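Local atomic coordinates of Ara h 8 allergen isoform (Arachis hypogaea, PDB entry 6V8J), a protein that belongs to the Bet v 1 family of plant pathogenesis-related allergens and probably binds small ligands, abscisic acid being the one generally assigned to the family. Residues Gly51-Val56 with Leu68-Ala73; Glu96-Lys101 with Val115-His120. One frame throughout, in Å; residues are numbered along the deposited sequence.

Interaction 1 (Gly51-Val56 with Leu68-Ala73); sequences GTVKKV and LHKIDA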
ATOM      1  N   GLY A  51      12.247   3.074   7.946  1.00 30.07           N
ATOM      2  CA  GLY A  51      12.478   4.520   8.103  1.00 30.01           C
ATOM      3  C   GLY A  51      12.525   5.223   6.772  1.00 29.38           C
ATOM      4  O   GLY A  51      12.340   6.449   6.766  1.00 29.08           O
ATOM      5  N   THR A  52      12.781   4.479   5.691  1.00 29.14           N
ATOM      6  CA  THR A  52      12.762   4.975   4.288  1.00 29.21           C
ATOM      7  C   THR A  52      11.435   5.671   3.974  1.00 28.18           C
ATOM      8  O   THR A  52      10.358   5.064   4.215  1.00 27.39           O
ATOM      9  CB  THR A  52      12.953   3.837   3.280  1.00 28.81           C
ATOM     10  OG1 THR A  52      14.287   3.341   3.465  1.00 29.71           O
ATOM     11  CG2 THR A  52      12.800   4.303   1.860  1.00 28.85           C
ATOM     12  N   VAL A  53      11.517   6.899   3.477  1.00 27.92           N
ATOM     13  CA  VAL A  53      10.334   7.643   2.986  1.00 28.23           C
ATOM     14  C   VAL A  53      10.435   7.736   1.453  1.00 27.92           C
ATOM     15  O   VAL A  53      11.543   8.035   0.911  1.00 27.43           O
ATOM     16  CB  VAL A  53      10.189   9.012   3.656  1.00 28.20           C
ATOM     17  CG1 VAL A  53       9.120   9.879   2.991  1.00 28.05           C
ATOM     18  CG2 VAL A  53       9.821   8.826   5.114  1.00 28.58           C
ATOM     19  N   LYS A  54       9.306   7.474   0.814  1.00 29.31           N
ATOM     20  CA  LYS A  54       9.110   7.537  -0.656  1.00 29.30           C
ATOM     21  C   LYS A  54       8.042   8.580  -0.961  1.00 29.41           C
ATOM     22  O   LYS A  54       7.101   8.746  -0.132  1.00 29.40           O
ATOM     23  CB  LYS A  54       8.605   6.227  -1.263  1.00 30.54           C
ATOM     24  CG  LYS A  54       9.142   4.932  -0.680  1.00 31.45           C
ATOM     25  CD  LYS A  54       8.367   3.770  -1.228  1.00 31.75           C
ATOM     26  CE  LYS A  54       8.831   2.401  -0.773  1.00 32.26           C
ATOM     27  NZ  LYS A  54       8.102   1.338  -1.495  1.00 33.33           N
ATOM     28  N   LYS A  55       8.203   9.264  -2.093  1.00 28.64           N
ATOM     29  CA  LYS A  55       7.195  10.197  -2.646  1.00 29.32           C
ATOM     30  C   LYS A  55       6.537   9.524  -3.848  1.00 28.20           C
ATOM     31  O   LYS A  55       7.260   9.124  -4.759  1.00 28.02           O
ATOM     32  CB  LYS A  55       7.880  11.522  -3.007  1.00 29.59           C
ATOM     33  CG  LYS A  55       7.106  12.456  -3.936  1.00 30.17           C
ATOM     34  CD  LYS A  55       7.856  13.743  -4.287  1.00 31.34           C
ATOM     35  CE  LYS A  55       7.862  14.698  -3.106  1.00 31.82           C
ATOM     36  NZ  LYS A  55       8.965  15.702  -3.104  1.00 32.78           N
ATOM     37  N   VAL A  56       5.218   9.345  -3.795  1.00 28.96           N
ATOM     38  CA  VAL A  56       4.362   8.771  -4.868  1.00 29.06           C
ATOM     39  C   VAL A  56       3.661   9.955  -5.528  1.00 29.66           C
ATOM     40  O   VAL A  56       2.866  10.622  -4.848  1.00 29.60           O
ATOM     41  CB  VAL A  56       3.358   7.729  -4.330  1.00 28.39           C
ATOM     42  CG1 VAL A  56       2.513   7.136  -5.433  1.00 28.52           C
ATOM     43  CG2 VAL A  56       4.046   6.624  -3.531  1.00 28.03           C
ATOM     44  N   LEU A  68       3.112  10.622   0.764  1.00 29.55           N
ATOM     45  CA  LEU A  68       4.401  10.106   1.277  1.00 29.05           C
ATOM     46  C   LEU A  68       4.149   8.733   1.890  1.00 28.48           C
ATOM     47  O   LEU A  68       3.122   8.553   2.536  1.00 29.43           O
ATOM     48  CB  LEU A  68       4.983  11.087   2.299  1.00 29.01           C
ATOM     49  CG  LEU A  68       5.382  12.462   1.759  1.00 29.81           C
ATOM     50  CD1 LEU A  68       5.804  13.390   2.869  1.00 30.00           C
ATOM     51  CD2 LEU A  68       6.498  12.355   0.750  1.00 29.42           C
ATOM     52  N   HIS A  69       5.119   7.852   1.716  1.00 27.93           N
ATOM     53  CA  HIS A  69       5.052   6.422   2.078  1.00 27.58           C
ATOM     54  C   HIS A  69       6.302   6.067   2.896  1.00 27.92           C
ATOM     55  O   HIS A  69       7.397   6.143   2.343  1.00 27.86           O
ATOM     56  CB  HIS A  69       4.870   5.630   0.779  1.00 27.24           C
ATOM     57  CG  HIS A  69       5.001   4.161   0.888  1.00 26.91           C
ATOM     58  ND1 HIS A  69       4.075   3.305   0.341  1.00 26.22           N
ATOM     59  CD2 HIS A  69       5.957   3.389   1.431  1.00 26.64           C
ATOM     60  CE1 HIS A  69       4.459   2.071   0.556  1.00 26.73           C
ATOM     61  NE2 HIS A  69       5.599   2.095   1.224  1.00 26.20           N
ATOM     62  N   LYS A  70       6.111   5.748   4.180  1.00 28.28           N
ATOM     63  CA  LYS A  70       7.208   5.416   5.115  1.00 28.71           C
ATOM     64  C   LYS A  70       7.218   3.904   5.339  1.00 28.72           C
ATOM     65  O   LYS A  70       6.147   3.361   5.663  1.00 28.37           O
ATOM     66  CB  LYS A  70       7.015   6.144   6.447  1.00 29.90           C
ATOM     67  CG  LYS A  70       8.150   5.946   7.449  1.00 30.51           C
ATOM     68  CD  LYS A  70       8.328   7.102   8.443  1.00 32.38           C
ATOM     69  CE  LYS A  70       9.394   6.804   9.468  1.00 33.16           C
ATOM     70  NZ  LYS A  70      10.072   8.035   9.939  1.00 35.46           N
ATOM     71  N   ILE A  71       8.388   3.260   5.269  1.00 28.75           N
ATOM     72  CA  ILE A  71       8.515   1.827   5.664  1.00 28.34           C
ATOM     73  C   ILE A  71       8.578   1.760   7.195  1.00 28.54           C
ATOM     74  O   ILE A  71       9.499   2.350   7.793  1.00 29.79           O
ATOM     75  CB  ILE A  71       9.706   1.113   5.000  1.00 28.20           C
ATOM     76  CG1 ILE A  71       9.739   1.307   3.478  1.00 27.84           C
ATOM     77  CG2 ILE A  71       9.685  -0.358   5.390  1.00 28.33           C
ATOM     78  CD1 ILE A  71      10.834   0.516   2.753  1.00 27.55           C
ATOM     79  N   ASP A  72       7.637   1.069   7.827  1.00 27.74           N
ATOM     80  CA  ASP A  72       7.642   0.902   9.304  1.00 27.49           C
ATOM     81  C   ASP A  72       8.383  -0.395   9.644  1.00 28.01           C
ATOM     82  O   ASP A  72       9.169  -0.391  10.593  1.00 27.17           O
ATOM     83  CB  ASP A  72       6.225   0.952   9.864  1.00 27.09           C
ATOM     84  CG  ASP A  72       5.499   2.232   9.546  1.00 26.49           C
ATOM     85  OD1 ASP A  72       6.072   3.314   9.825  1.00 26.15           O
ATOM     86  OD2 ASP A  72       4.367   2.142   9.026  1.00 26.31           O
ATOM     87  N   ALA A  73       8.160  -1.467   8.879  1.00 28.14           N
ATOM     88  CA  ALA A  73       8.858  -2.761   9.082  1.00 29.01           C
ATOM     89  C   ALA A  73       8.939  -3.479   7.744  1.00 28.66           C
ATOM     90  O   ALA A  73       8.086  -3.252   6.870  1.00 28.31           O
ATOM     91  CB  ALA A  73       8.178  -3.607  10.128  1.00 29.63           C
TER
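Lys54 and His69 pair across the strands, hydrogen-bonded and antiparallel, their side chains running side by side on one face. CB of Lys54 lies beside the carbonyl O of His69, and CG, turned beside its own backbone N (chi1 -37°), stays 3.7 Å from that same O. The extended chain then climbs the imidazole: CD lies 4.0 Å from the centroid of the His69 ring, 29° off its normal, a CH-pi contact over one face, and is nearest to CD2. CE passes on to NE2 of His69 at 3.8 Å. The ammonium NZ then finds its charge partner in Asp28, so the lysine is apolar along its stem and ionic at its end, which suits a buried strand position. Two backbone bonds fasten the pair: Lys54 N to His69 O (2.8 Å) and His69 N to Lys54 O (2.9 Å). On the other face, Val53 CG2 rests on Lys70 CD at 4.0 Å. At the backbone angles of Gly51 a CB would jam against the preceding carbonyl O, which suits glycine; its N bonds Ile71 O. The hairpin of strands 53-60 and 63-75 is flanked by strand 38-45 and by strand 80-87, where Tyr81 bonds His69 NE2; Asp28 belongs to helix 27-34.

Interaction 2 (Glu96-Lys101 with Val115-His120); sequences EKVSFK and VSVTFH. With SO4 (sulfate ion), chain H.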
ATOM      1  N   GLU A  96      -5.099  11.984   9.062  1.00 36.96           N
ATOM      2  CA  GLU A  96      -3.683  12.366   9.295  1.00 35.98           C
ATOM      3  C   GLU A  96      -2.807  11.386   8.525  1.00 33.54           C
ATOM      4  O   GLU A  96      -1.942  11.813   7.788  1.00 33.59           O
ATOM      5  CB  GLU A  96      -3.337  12.271  10.780  1.00 37.64           C
ATOM      6  CG  GLU A  96      -3.963  13.346  11.650  1.00 38.43           C
ATOM      7  CD  GLU A  96      -3.716  13.140  13.136  1.00 39.64           C
ATOM      8  OE1 GLU A  96      -4.477  13.692  13.953  1.00 39.29           O
ATOM      9  OE2 GLU A  96      -2.775  12.396  13.465  1.00 41.05           O
ATOM     10  N   LYS A  97      -3.101  10.099   8.661  1.00 31.88           N
ATOM     11  CA  LYS A  97      -2.203   9.059   8.118  1.00 30.36           C
ATOM     12  C   LYS A  97      -2.926   7.712   8.137  1.00 27.51           C
ATOM     13  O   LYS A  97      -3.829   7.552   8.921  1.00 26.16           O
ATOM     14  CB  LYS A  97      -0.899   8.978   8.919  1.00 31.07           C
ATOM     15  CG  LYS A  97      -1.041   8.551  10.372  1.00 30.63           C
ATOM     16  CD  LYS A  97       0.262   8.456  11.132  1.00 32.36           C
ATOM     17  CE  LYS A  97       0.115   8.032  12.573  1.00 32.34           C
ATOM     18  NZ  LYS A  97       1.397   7.943  13.308  1.00 34.20           N
ATOM     19  N   VAL A  98      -2.496   6.802   7.278  1.00 26.52           N
ATOM     20  CA  VAL A  98      -3.048   5.414   7.248  1.00 25.18           C
ATOM     21  C   VAL A  98      -1.877   4.445   7.354  1.00 25.42           C
ATOM     22  O   VAL A  98      -1.003   4.464   6.475  1.00 27.12           O
ATOM     23  CB  VAL A  98      -3.937   5.145   6.021  1.00 24.38           C
ATOM     24  CG1 VAL A  98      -4.645   3.797   6.162  1.00 23.34           C
ATOM     25  CG2 VAL A  98      -4.958   6.247   5.813  1.00 24.69           C
ATOM     26  N   SER A  99      -1.904   3.597   8.377  1.00 24.99           N
ATOM     27  CA  SER A  99      -0.863   2.577   8.654  1.00 25.43           C
ATOM     28  C   SER A  99      -1.386   1.196   8.247  1.00 24.59           C
ATOM     29  O   SER A  99      -2.463   0.788   8.723  1.00 24.91           O
ATOM     30  CB  SER A  99      -0.426   2.607  10.088  1.00 26.24           C
ATOM     31  OG  SER A  99       0.233   3.818  10.342  1.00 27.80           O
ATOM     32  N   PHE A 100      -0.617   0.541   7.376  1.00 24.59           N
ATOM     33  CA  PHE A 100      -0.820  -0.828   6.877  1.00 24.20           C
ATOM     34  C   PHE A 100       0.178  -1.772   7.536  1.00 25.12           C
ATOM     35  O   PHE A 100       1.420  -1.428   7.614  1.00 25.82           O
ATOM     36  CB  PHE A 100      -0.625  -0.843   5.364  1.00 24.35           C
ATOM     37  CG  PHE A 100      -1.657  -0.080   4.576  1.00 23.87           C
ATOM     38  CD1 PHE A 100      -2.805  -0.716   4.160  1.00 23.30           C
ATOM     39  CD2 PHE A 100      -1.510   1.281   4.320  1.00 24.53           C
ATOM     40  CE1 PHE A 100      -3.780  -0.025   3.457  1.00 23.48           C
ATOM     41  CE2 PHE A 100      -2.488   1.969   3.628  1.00 24.74           C
ATOM     42  CZ  PHE A 100      -3.601   1.297   3.169  1.00 24.25           C
ATOM     43  N   LYS A 101      -0.334  -2.918   7.999  1.00 25.87           N
ATOM     44  CA  LYS A 101       0.507  -4.087   8.369  1.00 27.16           C
ATOM     45  C   LYS A 101       0.083  -5.252   7.460  1.00 26.12           C
ATOM     46  O   LYS A 101      -1.120  -5.630   7.456  1.00 25.80           O
ATOM     47  CB  LYS A 101       0.407  -4.408   9.861  1.00 28.31           C
ATOM     48  CG  LYS A 101       0.755  -3.246  10.778  1.00 30.31           C
ATOM     49  CD  LYS A 101       0.172  -3.312  12.179  1.00 31.57           C
ATOM     50  CE  LYS A 101       1.050  -4.127  13.084  1.00 33.33           C
ATOM     51  NZ  LYS A 101       0.273  -4.704  14.205  1.00 34.85           N
ATOM     52  N   VAL A 115      -3.950  -8.495   5.893  1.00 25.95           N
ATOM     53  CA  VAL A 115      -3.753  -7.027   5.969  1.00 26.08           C
ATOM     54  C   VAL A 115      -4.437  -6.504   7.227  1.00 26.76           C
ATOM     55  O   VAL A 115      -5.595  -6.845   7.473  1.00 26.18           O
ATOM     56  CB  VAL A 115      -4.221  -6.309   4.695  1.00 25.55           C
ATOM     57  CG1 VAL A 115      -4.267  -4.813   4.895  1.00 26.11           C
ATOM     58  CG2 VAL A 115      -3.320  -6.649   3.531  1.00 25.92           C
ATOM     59  N   SER A 116      -3.702  -5.682   7.970  1.00 27.48           N
ATOM     60  CA  SER A 116      -4.299  -4.864   9.043  1.00 28.78           C
ATOM     61  C   SER A 116      -4.117  -3.392   8.684  1.00 28.33           C
ATOM     62  O   SER A 116      -3.010  -3.007   8.363  1.00 29.24           O
ATOM     63  CB  SER A 116      -3.677  -5.202  10.349  1.00 30.27           C
ATOM     64  OG  SER A 116      -4.407  -4.602  11.386  1.00 31.68           O
ATOM     65  N   VAL A 117      -5.184  -2.610   8.723  1.00 28.09           N
ATOM     66  CA  VAL A 117      -5.032  -1.172   8.372  1.00 27.22           C
ATOM     67  C   VAL A 117      -5.520  -0.320   9.545  1.00 27.01           C
ATOM     68  O   VAL A 117      -6.474  -0.703  10.204  1.00 27.12           O
ATOM     69  CB  VAL A 117      -5.726  -0.822   7.047  1.00 27.47           C
ATOM     70  CG1 VAL A 117      -7.203  -1.101   7.111  1.00 27.36           C
ATOM     71  CG2 VAL A 117      -5.442   0.602   6.586  1.00 27.64           C
ATOM     72  N   THR A 118      -4.841   0.798   9.764  1.00 28.18           N
ATOM     73  CA  THR A 118      -5.165   1.756  10.838  1.00 27.95           C
ATOM     74  C   THR A 118      -5.286   3.161  10.237  1.00 27.67           C
ATOM     75  O   THR A 118      -4.296   3.702   9.747  1.00 26.36           O
ATOM     76  CB  THR A 118      -4.126   1.681  11.961  1.00 30.51           C
ATOM     77  OG1 THR A 118      -4.097   0.371  12.521  1.00 31.25           O
ATOM     78  CG2 THR A 118      -4.374   2.704  13.040  1.00 31.32           C
ATOM     79  N   PHE A 119      -6.493   3.707  10.306  1.00 26.68           N
ATOM     80  CA  PHE A 119      -6.795   5.076   9.846  1.00 27.39           C
ATOM     81  C   PHE A 119      -6.647   6.021  11.050  1.00 27.67           C
ATOM     82  O   PHE A 119      -7.307   5.815  12.053  1.00 28.44           O
ATOM     83  CB  PHE A 119      -8.217   5.122   9.277  1.00 26.23           C
ATOM     84  CG  PHE A 119      -8.457   4.303   8.030  1.00 26.01           C
ATOM     85  CD1 PHE A 119      -8.686   2.944   8.095  1.00 25.45           C
ATOM     86  CD2 PHE A 119      -8.462   4.908   6.785  1.00 26.04           C
ATOM     87  CE1 PHE A 119      -8.895   2.210   6.942  1.00 25.68           C
ATOM     88  CE2 PHE A 119      -8.674   4.176   5.631  1.00 26.49           C
ATOM     89  CZ  PHE A 119      -8.885   2.825   5.715  1.00 26.10           C
ATOM     90  N   HIS A 120      -5.797   7.030  10.916  1.00 29.39           N
ATOM     91  CA  HIS A 120      -5.568   8.022  11.996  1.00 30.96           C
ATOM     92  C   HIS A 120      -6.255   9.318  11.595  1.00 31.81           C
ATOM     93  O   HIS A 120      -5.869   9.894  10.591  1.00 32.67           O
ATOM     94  CB  HIS A 120      -4.074   8.301  12.180  1.00 32.47           C
ATOM     95  CG  HIS A 120      -3.319   7.138  12.702  1.00 32.96           C
ATOM     96  ND1 HIS A 120      -2.934   7.031  14.005  1.00 34.60           N
ATOM     97  CD2 HIS A 120      -2.911   6.012  12.105  1.00 33.47           C
ATOM     98  CE1 HIS A 120      -2.308   5.900  14.183  1.00 34.79           C
ATOM     99  NE2 HIS A 120      -2.286   5.258  13.046  1.00 33.68           N
TER
HETATM  100  S   SO4 H 204       4.840  10.068  11.850  1.00 66.63           S
HETATM  101  O1  SO4 H 204       3.956  10.727  10.922  1.00 62.09           O
HETATM  102  O2  SO4 H 204       6.170  10.004  11.300  1.00 56.36           O
HETATM  103  O3  SO4 H 204       4.870  10.811  13.082  1.00 61.82           O
HETATM  104  O4  SO4 H 204       4.355   8.736  12.101  1.00 63.70           O
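Lys97 lays its CE over the centre of one face of the His120 ring, 3.4 Å from the centroid and almost on the ring normal. Its CG takes the crowded position between backbone N and carbonyl carbon (chi1 64°), which swings the extended chain across the imidazole. At the edge of the same ring, in its plane, sits the carbonyl O of Lys97, which also accepts a bond from His120 N at 2.9 Å. Beyond the ring, Lys97 NZ reaches a sulfate, probably from the crystallisation liquor, through a weak bond.

On the opposite face of the sheet the side chains are apolar. Val98 CG1 presses against Val117 CG2 at 3.3 Å, tighter than usual carbon contact, and also sits over one face of the Phe119 ring, toward its rim, 4.1 Å from the centroid. Val117 CG2 lies over a face of Phe100 near the rim, 3.6 Å from CE1. The branched valines put a methyl over a face of each phenylalanine, a good match for flat rings.

Further out, Tyr83 stacks on Phe100, while Val135 of helix 129-151 touches both phenylalanines and His132 meets Phe119. At the corner of the chain, Glu96 N bonds His120 O at 2.7 Å while Lys97 N reaches the same O only weakly, a classic beta bulge. Such a hairpin, its apolar face turned to helix 129-151, belongs to the Bet v 1 fold, in which a curved seven-stranded antiparallel sheet wraps round a long C-terminal helix and encloses a hydrophobic pocket.

Overall arrangement
Both interactions join the two strands of a hairpin in one seven-stranded antiparallel sheet, with strand 80-87 between them. That strand links them: Tyr83 meets the ring of His69 from interaction 1 and stacks on Phe100 from interaction 2, while Thr84 bonds Asp72 and Ser99. Each is partly buried, one face of the sheet being more enclosed than the other. The buried sides differ. In interaction 1, near helix 27-34, the inner face mixes a lysine and a histidine with valine and isoleucine, the lysine charge met by Asp28; in interaction 2, against helix 129-151, it is valine and phenylalanine. Lysine over histidine occurs in both, Lys54 buried in the first and Lys97 partly exposed in the second.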